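Long-range contacts in Nsp15 (Middle East respiratory syndrome-related coronavirus, PDB 5YVD), which is a viral endoribonuclease of the EndoU family that assembles as a hexamer and probably cleaves RNA at uridylates: residues V149-Y153 and Y191-R195; F237-L242 and E279-F285; N45-L49 and E89-I93; A62-H66 and D118-N122; L2-F7 and V18-V24. All blocks are in the same frame, centred on the assembly; numbering follows the deposited sequence.

Interaction 1 (V149-Y153 and Y191-R195)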
# COMPACT_ATOMS: atom_id res chain seq x y z
N VAL A 149 36.72 28.33 -0.31
CA VAL A 149 36.42 28.54 -1.71
C VAL A 149 36.21 27.21 -2.36
O VAL A 149 37.13 26.40 -2.44
CB VAL A 149 37.59 29.22 -2.44
CG1 VAL A 149 37.26 29.40 -3.93
CG2 VAL A 149 37.91 30.54 -1.77
N GLY A 150 35.00 27.00 -2.87
CA GLY A 150 34.64 25.70 -3.43
C GLY A 150 35.44 25.30 -4.67
O GLY A 150 36.27 26.06 -5.15
N PRO A 151 35.15 24.11 -5.19
CA PRO A 151 35.87 23.54 -6.35
C PRO A 151 35.39 24.08 -7.70
O PRO A 151 34.47 24.88 -7.76
CB PRO A 151 35.57 22.05 -6.24
CG PRO A 151 34.23 21.98 -5.55
CD PRO A 151 34.16 23.16 -4.63
N ASP A 152 36.02 23.65 -8.79
CA ASP A 152 35.67 24.13 -10.14
C ASP A 152 34.47 23.39 -10.76
O ASP A 152 34.42 23.21 -11.99
CB ASP A 152 36.87 24.04 -11.07
CG ASP A 152 38.00 24.95 -10.65
OD1 ASP A 152 37.72 26.02 -10.07
OD2 ASP A 152 39.16 24.59 -10.93
N TYR A 153 33.51 23.02 -9.91
CA TYR A 153 32.27 22.45 -10.37
C TYR A 153 31.17 22.61 -9.33
O TYR A 153 31.42 22.95 -8.18
CB TYR A 153 32.48 20.98 -10.64
CG TYR A 153 32.75 20.19 -9.37
CD1 TYR A 153 34.06 19.94 -8.95
CD2 TYR A 153 31.70 19.69 -8.59
CE1 TYR A 153 34.32 19.22 -7.80
CE2 TYR A 153 31.95 18.96 -7.43
CZ TYR A 153 33.26 18.73 -7.03
OH TYR A 153 33.55 17.99 -5.88
N TYR A 191 39.85 18.60 -3.40
CA TYR A 191 38.44 18.23 -3.68
C TYR A 191 38.27 16.99 -4.54
O TYR A 191 38.88 16.87 -5.60
CB TYR A 191 37.71 19.37 -4.34
CG TYR A 191 37.35 20.49 -3.42
CD1 TYR A 191 36.30 20.35 -2.51
CD2 TYR A 191 38.04 21.69 -3.46
CE1 TYR A 191 35.95 21.39 -1.65
CE2 TYR A 191 37.71 22.74 -2.62
CZ TYR A 191 36.66 22.59 -1.71
OH TYR A 191 36.33 23.65 -0.88
N THR A 192 37.40 16.07 -4.11
CA THR A 192 36.92 14.99 -4.97
C THR A 192 36.17 15.64 -6.11
O THR A 192 35.83 16.80 -6.01
CB THR A 192 36.00 14.02 -4.22
OG1 THR A 192 34.94 14.75 -3.59
CG2 THR A 192 36.77 13.24 -3.18
N GLN A 193 35.91 14.92 -7.18
CA GLN A 193 35.46 15.59 -8.43
C GLN A 193 34.07 15.21 -8.92
O GLN A 193 33.67 15.66 -9.98
CB GLN A 193 36.46 15.33 -9.55
CG GLN A 193 37.83 15.89 -9.28
CD GLN A 193 37.86 17.38 -9.41
OE1 GLN A 193 37.23 17.96 -10.28
NE2 GLN A 193 38.59 18.02 -8.52
N SER A 194 33.37 14.37 -8.17
CA SER A 194 31.97 14.08 -8.45
C SER A 194 31.72 13.48 -9.85
O SER A 194 30.68 13.72 -10.44
CB SER A 194 31.14 15.38 -8.28
OG SER A 194 31.27 15.94 -6.97
N ARG A 195 32.65 12.70 -10.37
CA ARG A 195 32.44 12.04 -11.66
C ARG A 195 31.88 10.66 -11.42
O ARG A 195 31.77 10.20 -10.27
CB ARG A 195 33.75 11.93 -12.44
CG ARG A 195 34.32 13.27 -12.83
CD ARG A 195 35.71 13.16 -13.43
NE ARG A 195 36.70 12.84 -12.41
CZ ARG A 195 38.01 12.97 -12.56
NH1 ARG A 195 38.51 13.43 -13.71
NH2 ARG A 195 38.83 12.63 -11.56
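Pro151 lies flat against the ring of Tyr191, part of the tightly packed side of the contact. Its CD stands 3.9 Å from the centroid of the Tyr191 ring and 11° off the ring normal, a CH-pi contact over the face, while Pro151 CB reaches Tyr191 CG at 3.7 Å. The side chains cross at about a right angle. Leu71 of helix 69-74 touches both of them. Beyond the proline the Tyr191 hydroxyl donates to Val149 O across a longer 3.3 Å, and here, beside the exposed Val149, the packing thins out.

Both segments are loops running roughly the same way, their end-to-end directions 25° apart, and they join the middle domain to the start of the endoribonuclease region. The buried Tyr153 belongs to the tight side too, its OH donating to Thr192 O at 2.6 Å from well above that carbonyl plane. Its CG sits between the backbone N and the carbonyl carbon (chi1 67°), which sends the ring toward 191-195. Gln193 C lies over one face of this ring, and Pro151 CG is near the rim of the other. Thr192 OG1, Ser194 OG and Tyr153 OH are each hydrogen-bonded to Lys70 NZ.

Interaction 2 (F237-L242 and E279-F285)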
# COMPACT_ATOMS: atom_id res chain seq x y z
N PHE A 237 42.80 -8.27 -10.59
CA PHE A 237 41.66 -9.17 -10.81
C PHE A 237 42.11 -10.61 -11.00
O PHE A 237 41.34 -11.43 -11.51
CB PHE A 237 40.87 -8.68 -12.03
CG PHE A 237 40.64 -7.19 -12.02
CD1 PHE A 237 39.51 -6.66 -11.39
CD2 PHE A 237 41.57 -6.33 -12.56
CE1 PHE A 237 39.31 -5.29 -11.32
CE2 PHE A 237 41.38 -4.96 -12.51
CZ PHE A 237 40.25 -4.44 -11.88
N SER A 238 43.35 -10.92 -10.59
CA SER A 238 43.90 -12.29 -10.68
C SER A 238 43.50 -13.22 -9.49
O SER A 238 43.68 -14.42 -9.57
CB SER A 238 45.43 -12.25 -10.76
OG SER A 238 45.96 -11.93 -9.47
N HIS A 239 42.96 -12.65 -8.42
CA HIS A 239 42.68 -13.40 -7.20
C HIS A 239 41.20 -13.51 -6.89
O HIS A 239 40.37 -12.76 -7.43
CB HIS A 239 43.38 -12.74 -6.02
CG HIS A 239 44.85 -12.90 -6.07
ND1 HIS A 239 45.69 -11.90 -6.51
CD2 HIS A 239 45.63 -13.97 -5.81
CE1 HIS A 239 46.93 -12.34 -6.49
NE2 HIS A 239 46.93 -13.59 -6.06
N THR A 240 40.89 -14.45 -6.01
CA THR A 240 39.52 -14.70 -5.60
C THR A 240 38.90 -13.41 -5.03
O THR A 240 37.71 -13.13 -5.26
CB THR A 240 39.41 -15.90 -4.61
OG1 THR A 240 38.07 -16.01 -4.15
CG2 THR A 240 40.32 -15.74 -3.37
N THR A 241 39.68 -12.61 -4.30
CA THR A 241 39.16 -11.32 -3.89
C THR A 241 39.85 -10.24 -4.69
O THR A 241 41.06 -10.17 -4.73
CB THR A 241 39.22 -11.05 -2.36
OG1 THR A 241 40.54 -11.26 -1.91
CG2 THR A 241 38.29 -11.98 -1.59
N LEU A 242 39.02 -9.44 -5.36
CA LEU A 242 39.44 -8.28 -6.15
C LEU A 242 40.40 -7.36 -5.36
O LEU A 242 40.02 -6.79 -4.33
CB LEU A 242 38.16 -7.54 -6.59
CG LEU A 242 38.23 -6.50 -7.71
CD1 LEU A 242 36.91 -6.43 -8.49
CD2 LEU A 242 38.63 -5.13 -7.17
N GLU A 279 34.32 -8.99 -11.26
CA GLU A 279 34.90 -9.00 -12.61
C GLU A 279 34.42 -10.27 -13.28
O GLU A 279 34.51 -11.36 -12.70
CB GLU A 279 36.42 -8.95 -12.55
CG GLU A 279 37.10 -8.46 -13.81
CD GLU A 279 37.39 -9.54 -14.85
OE1 GLU A 279 37.07 -10.74 -14.65
OE2 GLU A 279 37.96 -9.18 -15.90
N THR A 280 33.91 -10.15 -14.50
CA THR A 280 33.16 -11.25 -15.13
C THR A 280 33.99 -12.23 -15.99
O THR A 280 33.44 -13.19 -16.55
CB THR A 280 31.95 -10.69 -15.92
OG1 THR A 280 32.38 -9.74 -16.91
CG2 THR A 280 30.97 -10.02 -14.96
N ASN A 281 35.31 -12.03 -16.06
CA ASN A 281 36.17 -13.08 -16.59
C ASN A 281 36.74 -13.94 -15.48
O ASN A 281 36.78 -15.16 -15.58
CB ASN A 281 37.34 -12.49 -17.37
CG ASN A 281 36.90 -11.72 -18.57
OD1 ASN A 281 35.96 -12.08 -19.27
ND2 ASN A 281 37.59 -10.62 -18.82
N THR A 282 37.20 -13.30 -14.42
CA THR A 282 37.98 -13.98 -13.41
C THR A 282 37.15 -14.32 -12.18
O THR A 282 37.60 -15.01 -11.26
CB THR A 282 39.09 -13.05 -12.95
OG1 THR A 282 38.51 -12.00 -12.18
CG2 THR A 282 39.82 -12.45 -14.15
N ALA A 283 35.94 -13.80 -12.14
CA ALA A 283 35.08 -13.97 -10.99
C ALA A 283 35.67 -13.35 -9.72
O ALA A 283 35.20 -13.62 -8.63
CB ALA A 283 34.77 -15.45 -10.79
N ALA A 284 36.67 -12.49 -9.87
CA ALA A 284 37.23 -11.80 -8.72
C ALA A 284 36.13 -10.85 -8.20
O ALA A 284 35.39 -10.21 -8.98
CB ALA A 284 38.48 -11.04 -9.11
N PHE A 285 36.01 -10.77 -6.87
CA PHE A 285 35.00 -9.95 -6.27
C PHE A 285 35.42 -9.36 -4.93
O PHE A 285 36.24 -9.94 -4.21
CB PHE A 285 33.72 -10.75 -6.11
CG PHE A 285 33.44 -11.18 -4.71
CD1 PHE A 285 32.60 -10.45 -3.91
CD2 PHE A 285 34.03 -12.33 -4.20
CE1 PHE A 285 32.34 -10.85 -2.62
CE2 PHE A 285 33.77 -12.75 -2.90
CZ PHE A 285 32.92 -12.00 -2.11
O HOH W 1 35.68 -14.81 -6.45
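Phe237 and Glu279 cross at about a right angle, the ring and carboxylate planes 37° apart, and it is the aliphatic part of the glutamate that touches: Glu279 CG lies 3.9 Å from Phe237 CD1. The bend of the Glu279 chain (chi2 -88°) turns its carboxylate back over its own loop, where OE1 accepts from the backbone N of Thr282 at 2.6 Å, nearly along the C-O axis, and from Asn281 N above the carboxylate plane. The carboxylate is modelled in a salt bridge with Arg254, though the position of OE2 is less certain; as Arg254 also makes a cation-pi contact with Phe237, the two segments appear to share one arginine.

Next along, Thr282 OG1 lies 3.0 Å from Phe237 O. The same OG1 accepts from Ala284 N at 3.0 Å, an ST turn that shapes the loop. The methyl of Ala284 faces the other segment, its CB in loose apolar contact with Leu242 CB at 4.3 Å and Phe237 CB at 4.5 Å. At the far end Leu242 N donates to Phe285 O at 3.0 Å, and a water donates to both Thr240 O and Ala283 O.

Within the endoribonuclease region, the contact pins the loop between helices 229-234 and 248-255 onto the connection between strands 273-279 and 285-291. Leu242 packs on Ile277 of the first strand, and Phe285 reaches Val63 of a second subunit.

Interaction 3 (N45-L49 and E89-I93)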
# COMPACT_ATOMS: atom_id res chain seq x y z
N ASN A 45 6.78 8.81 -5.84
CA ASN A 45 7.36 9.03 -4.55
C ASN A 45 8.42 8.02 -4.25
O ASN A 45 8.11 6.83 -4.17
CB ASN A 45 6.27 8.90 -3.49
CG ASN A 45 6.73 9.33 -2.13
OD1 ASN A 45 7.86 9.80 -1.96
ND2 ASN A 45 5.85 9.21 -1.16
N LYS A 46 9.66 8.47 -4.04
CA LYS A 46 10.72 7.59 -3.51
C LYS A 46 11.20 8.03 -2.14
O LYS A 46 12.28 7.67 -1.71
CB LYS A 46 11.90 7.55 -4.48
CG LYS A 46 11.52 7.32 -5.93
CD LYS A 46 10.73 6.04 -6.11
CE LYS A 46 10.85 5.53 -7.54
NZ LYS A 46 10.51 4.08 -7.57
N THR A 47 10.35 8.76 -1.44
CA THR A 47 10.67 9.43 -0.19
C THR A 47 10.07 8.65 0.95
O THR A 47 9.28 7.72 0.72
CB THR A 47 10.06 10.84 -0.23
OG1 THR A 47 10.67 11.53 -1.33
CG2 THR A 47 10.37 11.61 0.96
N THR A 48 10.44 9.00 2.18
CA THR A 48 9.73 8.50 3.36
C THR A 48 8.60 9.43 3.75
O THR A 48 8.00 9.25 4.82
CB THR A 48 10.65 8.31 4.61
OG1 THR A 48 11.12 9.59 5.09
CG2 THR A 48 11.81 7.31 4.28
N LEU A 49 8.29 10.39 2.88
CA LEU A 49 7.26 11.39 3.16
C LEU A 49 5.94 11.07 2.42
O LEU A 49 5.93 10.36 1.41
CB LEU A 49 7.76 12.78 2.77
CG LEU A 49 8.94 13.31 3.57
CD1 LEU A 49 9.45 14.59 2.95
CD2 LEU A 49 8.56 13.58 5.03
N GLU A 89 19.49 11.98 -8.24
CA GLU A 89 19.86 10.59 -8.24
C GLU A 89 18.93 9.88 -7.25
O GLU A 89 18.36 8.86 -7.57
CB GLU A 89 21.32 10.43 -7.83
CG GLU A 89 21.84 9.00 -7.80
CD GLU A 89 23.11 8.86 -6.94
OE1 GLU A 89 23.37 9.76 -6.11
OE2 GLU A 89 23.83 7.85 -7.07
N ARG A 90 18.78 10.43 -6.05
CA ARG A 90 17.96 9.75 -5.02
C ARG A 90 16.49 9.98 -5.23
O ARG A 90 15.69 9.19 -4.75
CB ARG A 90 18.32 10.20 -3.59
CG ARG A 90 19.77 10.03 -3.23
CD ARG A 90 19.99 10.29 -1.75
NE ARG A 90 19.77 11.70 -1.41
CZ ARG A 90 18.88 12.17 -0.52
NH1 ARG A 90 18.09 11.37 0.18
NH2 ARG A 90 18.82 13.46 -0.32
N SER A 91 16.12 11.05 -5.93
CA SER A 91 14.71 11.46 -6.04
C SER A 91 14.12 11.71 -4.66
O SER A 91 13.05 11.20 -4.29
CB SER A 91 13.88 10.45 -6.84
OG SER A 91 14.26 10.57 -8.18
N ASN A 92 14.88 12.50 -3.90
CA ASN A 92 14.53 12.89 -2.56
C ASN A 92 15.13 14.26 -2.36
O ASN A 92 15.79 14.81 -3.23
CB ASN A 92 15.08 11.86 -1.51
CG ASN A 92 14.32 11.88 -0.16
OD1 ASN A 92 13.90 12.92 0.33
ND2 ASN A 92 14.17 10.72 0.45
N ILE A 93 14.91 14.79 -1.18
CA ILE A 93 15.37 16.09 -0.79
C ILE A 93 16.61 15.95 0.08
O ILE A 93 16.87 14.87 0.63
CB ILE A 93 14.22 16.80 -0.07
CG1 ILE A 93 14.00 18.15 -0.68
CG2 ILE A 93 14.40 16.91 1.44
CD1 ILE A 93 12.62 18.63 -0.38
O HOH W 2 10.35 11.15 -4.94
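A G1 beta bulge, in which Ser91 and Asn92 both face Asp87, shapes the turn between strands 86-87 and 92-93, and the loop after strand 38-44 packs against it. Lys46 meets the bulge with the base of its side chain: CB lies 3.8 Å from Ser91 O and CG 4.0 Å from Ser91 CB, while the end of the chain leads away. Beside it Thr47 and Asn92 cross at about a right angle. Asn92 CG is anti to its backbone N (chi1 -158°), which carries the amide to the threonine, so that OD1 comes 3.8 Å from Thr47 CG2 and ND2 equally near Thr47 CA.

The contact thus joins the N-terminal oligomerisation region to the middle domain by van der Waals packing and one water, with no direct hydrogen bond between the segments. That water accepts from Lys46 N and donates to Ser91 O at 2.8 Å. Each partner is braced internally. Asn45 OD1 accepts from Thr47 N at 2.7 Å in an Asx turn, and Asn45 ND2 donates to Leu49 O in the plane of its amide. On the other side Asn92 OD1 takes the N-H of Ile93 on an in-plane lone pair at 2.6 Å. Thr48 OG1 is hydrogen-bonded to Asp39 of a second subunit, whose Asn38 also packs on Arg90.

Interaction 4 (A62-H66 and D118-N122)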
# COMPACT_ATOMS: atom_id res chain seq x y z
N ALA A 62 14.57 24.08 -5.63
CA ALA A 62 15.25 25.27 -6.07
C ALA A 62 15.99 25.10 -7.36
O ALA A 62 16.92 24.36 -7.41
CB ALA A 62 16.21 25.70 -5.02
N VAL A 63 15.61 25.83 -8.38
CA VAL A 63 16.16 25.66 -9.70
C VAL A 63 17.34 26.58 -9.94
O VAL A 63 17.24 27.58 -10.64
CB VAL A 63 15.09 25.87 -10.75
CG1 VAL A 63 15.64 25.54 -12.15
CG2 VAL A 63 13.94 24.96 -10.41
N ARG A 64 18.47 26.21 -9.36
CA ARG A 64 19.69 27.02 -9.41
C ARG A 64 20.84 26.11 -9.12
O ARG A 64 20.63 25.04 -8.57
CB ARG A 64 19.64 28.11 -8.32
CG ARG A 64 19.18 27.55 -6.98
CD ARG A 64 19.58 28.37 -5.77
NE ARG A 64 18.76 29.55 -5.57
CZ ARG A 64 18.31 29.96 -4.39
NH1 ARG A 64 18.58 29.31 -3.26
NH2 ARG A 64 17.58 31.06 -4.34
N SER A 65 22.05 26.52 -9.44
CA SER A 65 23.22 25.71 -9.11
C SER A 65 23.52 25.79 -7.62
O SER A 65 23.11 26.73 -6.92
CB SER A 65 24.45 26.17 -9.89
OG SER A 65 24.75 27.53 -9.64
N HIS A 66 24.22 24.80 -7.12
CA HIS A 66 24.65 24.84 -5.73
C HIS A 66 25.82 23.90 -5.54
O HIS A 66 26.02 23.01 -6.37
CB HIS A 66 23.50 24.50 -4.78
CG HIS A 66 22.85 23.17 -5.03
ND1 HIS A 66 23.31 22.00 -4.46
CD2 HIS A 66 21.77 22.83 -5.77
CE1 HIS A 66 22.54 21.00 -4.84
NE2 HIS A 66 21.59 21.47 -5.64
N ASP A 118 21.43 31.15 1.66
CA ASP A 118 21.95 31.43 0.31
C ASP A 118 21.82 32.91 -0.07
O ASP A 118 20.79 33.52 0.15
CB ASP A 118 21.25 30.53 -0.73
CG ASP A 118 21.88 30.60 -2.14
OD1 ASP A 118 21.78 31.68 -2.80
OD2 ASP A 118 22.44 29.57 -2.61
N ILE A 119 22.87 33.46 -0.69
CA ILE A 119 22.85 34.85 -1.13
C ILE A 119 21.72 35.15 -2.12
O ILE A 119 21.25 36.26 -2.20
CB ILE A 119 24.21 35.24 -1.75
CG1 ILE A 119 24.32 36.76 -1.98
CG2 ILE A 119 24.42 34.54 -3.08
CD1 ILE A 119 25.26 37.45 -1.04
N ARG A 120 21.30 34.17 -2.91
CA ARG A 120 20.28 34.42 -3.94
C ARG A 120 18.87 34.63 -3.36
O ARG A 120 17.98 35.07 -4.08
CB ARG A 120 20.28 33.33 -5.00
CG ARG A 120 21.45 33.45 -5.95
CD ARG A 120 21.79 32.15 -6.66
NE ARG A 120 22.31 31.15 -5.73
CZ ARG A 120 22.72 29.94 -6.09
NH1 ARG A 120 22.68 29.52 -7.36
NH2 ARG A 120 23.16 29.13 -5.15
N ASP A 121 18.68 34.34 -2.07
CA ASP A 121 17.43 34.65 -1.40
C ASP A 121 17.55 35.99 -0.69
O ASP A 121 18.45 36.19 0.14
CB ASP A 121 17.07 33.56 -0.41
CG ASP A 121 17.03 32.21 -1.06
OD1 ASP A 121 16.50 32.12 -2.19
OD2 ASP A 121 17.53 31.23 -0.44
N ASN A 122 16.68 36.92 -1.05
CA ASN A 122 16.65 38.24 -0.45
C ASN A 122 16.68 38.11 1.08
O ASN A 122 15.97 37.29 1.65
CB ASN A 122 15.41 39.02 -0.96
CG ASN A 122 15.35 40.44 -0.43
OD1 ASN A 122 14.37 40.85 0.20
ND2 ASN A 122 16.41 41.20 -0.66
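Ser65 O is gripped end-on by Arg120, NH1 donating to it at 2.9 Å and NH2 at 3.0 Å, with the oxygen close to the guanidinium plane. Arg120 is held by its other side as well: NE donates to Asp118 OD1 and NH2 to Asp118 OD2 at 2.7 Å, a side-on pair using one nitrogen for each oxygen. Asp118 OD1 also accepts from the backbone N of Arg120, an Asx turn inside the type I beta turn from Asp118 to Asp121.

Arg64 slides past Arg120 in the opposite direction, the guanidinium planes 20° apart. Its CD lies over the centre of the Arg120 guanidinium, 3.5 Å from CZ. With CG between the backbone N and the carbonyl carbon (chi1 45°) and a bend at chi3, Arg64 brings NH2 to Asp121 OD1 at 2.6 Å, almost straight at 169°. This oxygen is in the Arg64 guanidinium plane, although NH2 meets it from above the carboxylate plane. Asp118 lies over a face of Arg64 instead, in a long ion pair directed by no N-H. Arg64 also makes a cation-pi contact with Phe83.

Two arginines and two aspartates balance formally, and Asp118 and Asp121 probably offset the repulsion between Arg64 NE and Arg120 NE, 3.9 Å apart. Bonds on two sides of the Arg120 guanidinium should restrict its rotation, fixing the turn against the backbone of the 62-66 loop.

Interaction 5 (L2-F7 and V18-V24)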
# COMPACT_ATOMS: atom_id res chain seq x y z
N LEU A 2 -2.44 21.50 -3.14
CA LEU A 2 -2.21 20.39 -4.04
C LEU A 2 -2.54 20.63 -5.51
O LEU A 2 -1.65 20.52 -6.37
CB LEU A 2 -2.97 19.17 -3.56
CG LEU A 2 -2.76 17.87 -4.32
CD1 LEU A 2 -1.30 17.39 -4.39
CD2 LEU A 2 -3.63 16.86 -3.63
N GLU A 3 -3.79 20.94 -5.82
CA GLU A 3 -4.15 21.08 -7.25
C GLU A 3 -3.54 22.29 -7.91
O GLU A 3 -3.36 22.31 -9.12
CB GLU A 3 -5.65 20.99 -7.56
CG GLU A 3 -6.62 21.08 -6.42
CD GLU A 3 -6.66 19.83 -5.60
OE1 GLU A 3 -7.09 18.79 -6.14
OE2 GLU A 3 -6.24 19.92 -4.41
N ASN A 4 -3.18 23.27 -7.10
CA ASN A 4 -2.52 24.47 -7.60
C ASN A 4 -1.06 24.17 -7.92
O ASN A 4 -0.48 24.67 -8.90
CB ASN A 4 -2.62 25.60 -6.59
CG ASN A 4 -1.77 26.77 -6.97
OD1 ASN A 4 -0.81 27.09 -6.29
ND2 ASN A 4 -2.08 27.38 -8.10
N ILE A 5 -0.46 23.34 -7.09
CA ILE A 5 0.89 22.90 -7.32
C ILE A 5 0.95 22.09 -8.60
O ILE A 5 1.81 22.31 -9.44
CB ILE A 5 1.37 22.07 -6.12
CG1 ILE A 5 1.62 23.02 -4.96
CG2 ILE A 5 2.61 21.28 -6.47
CD1 ILE A 5 1.43 22.39 -3.61
N ALA A 6 0.00 21.17 -8.76
CA ALA A 6 -0.13 20.43 -10.00
C ALA A 6 -0.23 21.35 -11.21
O ALA A 6 0.28 21.04 -12.27
CB ALA A 6 -1.35 19.53 -9.94
N PHE A 7 -0.89 22.48 -11.03
CA PHE A 7 -1.10 23.40 -12.14
C PHE A 7 0.20 24.07 -12.53
O PHE A 7 0.56 24.12 -13.70
CB PHE A 7 -2.17 24.42 -11.76
CG PHE A 7 -2.49 25.42 -12.84
CD1 PHE A 7 -3.51 25.18 -13.76
CD2 PHE A 7 -1.78 26.63 -12.91
CE1 PHE A 7 -3.80 26.11 -14.75
CE2 PHE A 7 -2.08 27.56 -13.88
CZ PHE A 7 -3.09 27.30 -14.81
N VAL A 18 2.02 30.89 -9.54
CA VAL A 18 0.92 31.25 -10.43
C VAL A 18 -0.38 30.61 -9.96
O VAL A 18 -0.36 29.56 -9.35
CB VAL A 18 1.26 30.81 -11.86
CG1 VAL A 18 0.03 30.41 -12.65
CG2 VAL A 18 2.01 31.92 -12.57
N GLU A 19 -1.51 31.25 -10.25
CA GLU A 19 -2.82 30.75 -9.86
C GLU A 19 -3.37 29.77 -10.87
O GLU A 19 -3.12 29.92 -12.06
CB GLU A 19 -3.81 31.90 -9.64
CG GLU A 19 -4.06 32.17 -8.17
CD GLU A 19 -4.63 33.55 -7.89
OE1 GLU A 19 -5.60 33.96 -8.58
OE2 GLU A 19 -4.10 34.21 -6.97
N GLY A 20 -4.13 28.79 -10.38
CA GLY A 20 -4.76 27.77 -11.24
C GLY A 20 -4.93 26.46 -10.51
O GLY A 20 -4.25 26.23 -9.51
N GLU A 21 -5.84 25.61 -11.00
CA GLU A 21 -6.11 24.28 -10.41
C GLU A 21 -6.13 23.19 -11.46
O GLU A 21 -6.59 23.42 -12.57
CB GLU A 21 -7.45 24.27 -9.66
CG GLU A 21 -7.34 24.45 -8.15
CD GLU A 21 -7.10 25.90 -7.74
OE1 GLU A 21 -7.83 26.77 -8.25
OE2 GLU A 21 -6.20 26.18 -6.90
N LEU A 22 -5.63 22.00 -11.12
CA LEU A 22 -5.88 20.82 -11.94
C LEU A 22 -6.46 19.71 -11.07
O LEU A 22 -6.19 19.65 -9.90
CB LEU A 22 -4.57 20.34 -12.58
CG LEU A 22 -3.98 21.18 -13.72
CD1 LEU A 22 -2.76 20.47 -14.28
CD2 LEU A 22 -4.98 21.49 -14.84
N PRO A 23 -7.28 18.82 -11.64
CA PRO A 23 -7.72 17.71 -10.78
C PRO A 23 -6.57 16.73 -10.56
O PRO A 23 -5.81 16.47 -11.47
CB PRO A 23 -8.85 17.05 -11.57
CG PRO A 23 -8.74 17.59 -12.97
CD PRO A 23 -7.78 18.74 -13.02
N VAL A 24 -6.45 16.22 -9.33
CA VAL A 24 -5.35 15.36 -8.90
C VAL A 24 -5.88 14.15 -8.14
O VAL A 24 -6.73 14.30 -7.26
CB VAL A 24 -4.41 16.14 -7.95
CG1 VAL A 24 -3.33 15.24 -7.36
CG2 VAL A 24 -3.76 17.31 -8.66
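The extended segment 18-24 runs across the first turns of helix 2-12, coming nearest where the CA atoms of Asn4 and Glu21 are 4.6 Å apart, and Leu22 N donates to Glu3 O at 3.0 Å. One step away, the Asn4 amide clamps the incoming strand-like chain. Its ND2 donates to Gly20 O at 2.8 Å and to Val18 O at 3.0 Å, both bonds being close to straight. Each carbonyl uses an in-plane lone pair, and both oxygens lie near the amide plane, so the two bonds together fix the rotation of the Asn4 side chain. Val18 O also accepts from Asn8, one turn further along the helix.

Phe7 makes the apolar counterpart. With its CG anti to the backbone N (chi1 -180°), the ring lies along the chain of Gly20, whose CA sits over the ring centre, 3.5 Å from the centroid and 10° off the normal, a CH-pi contact. The glycine's backbone angles and this close face both leave no place for a CB. At the ring edge stand Val18 CG1, 3.8 Å from Phe7 CE2, and Leu22 CG.

This helix opens the N-terminal oligomerisation region, and the segment 18-24 brings the chain back along it to enter strand 24-27. There Val24 seals the other end, its CG2 meeting Ala6 CB at 3.5 Å and its CG1 lying against Leu2. The reverse side of the helix is taken by helix 51-59, where Phe55 touches Leu2 and Ile5. Glu3 turns its carboxylate to Leu2 N of a fifth subunit, while Val24 O accepts from Asn52 of that same chain.

How the interactions relate
From the N terminus, interaction 5 closes first, folding the chain after helix 2-12 back onto that helix. Interactions 3 and 4 then cross: 62-66 falls between 45-49 and 89-93, while 118-122 follows both, so the two contacts alternate along the chain without touching. Their nearest atoms are about 8 Å apart. Interaction 3 ties the oligomerisation region to the middle domain, and interaction 4 works within the latter. Interaction 1 comes next and joins the middle domain to the endoribonuclease region, whose own loops interaction 2 closes, about 32 Å away between centres. Interactions 2 and 3 both touch the second subunit, and no contact nests inside another.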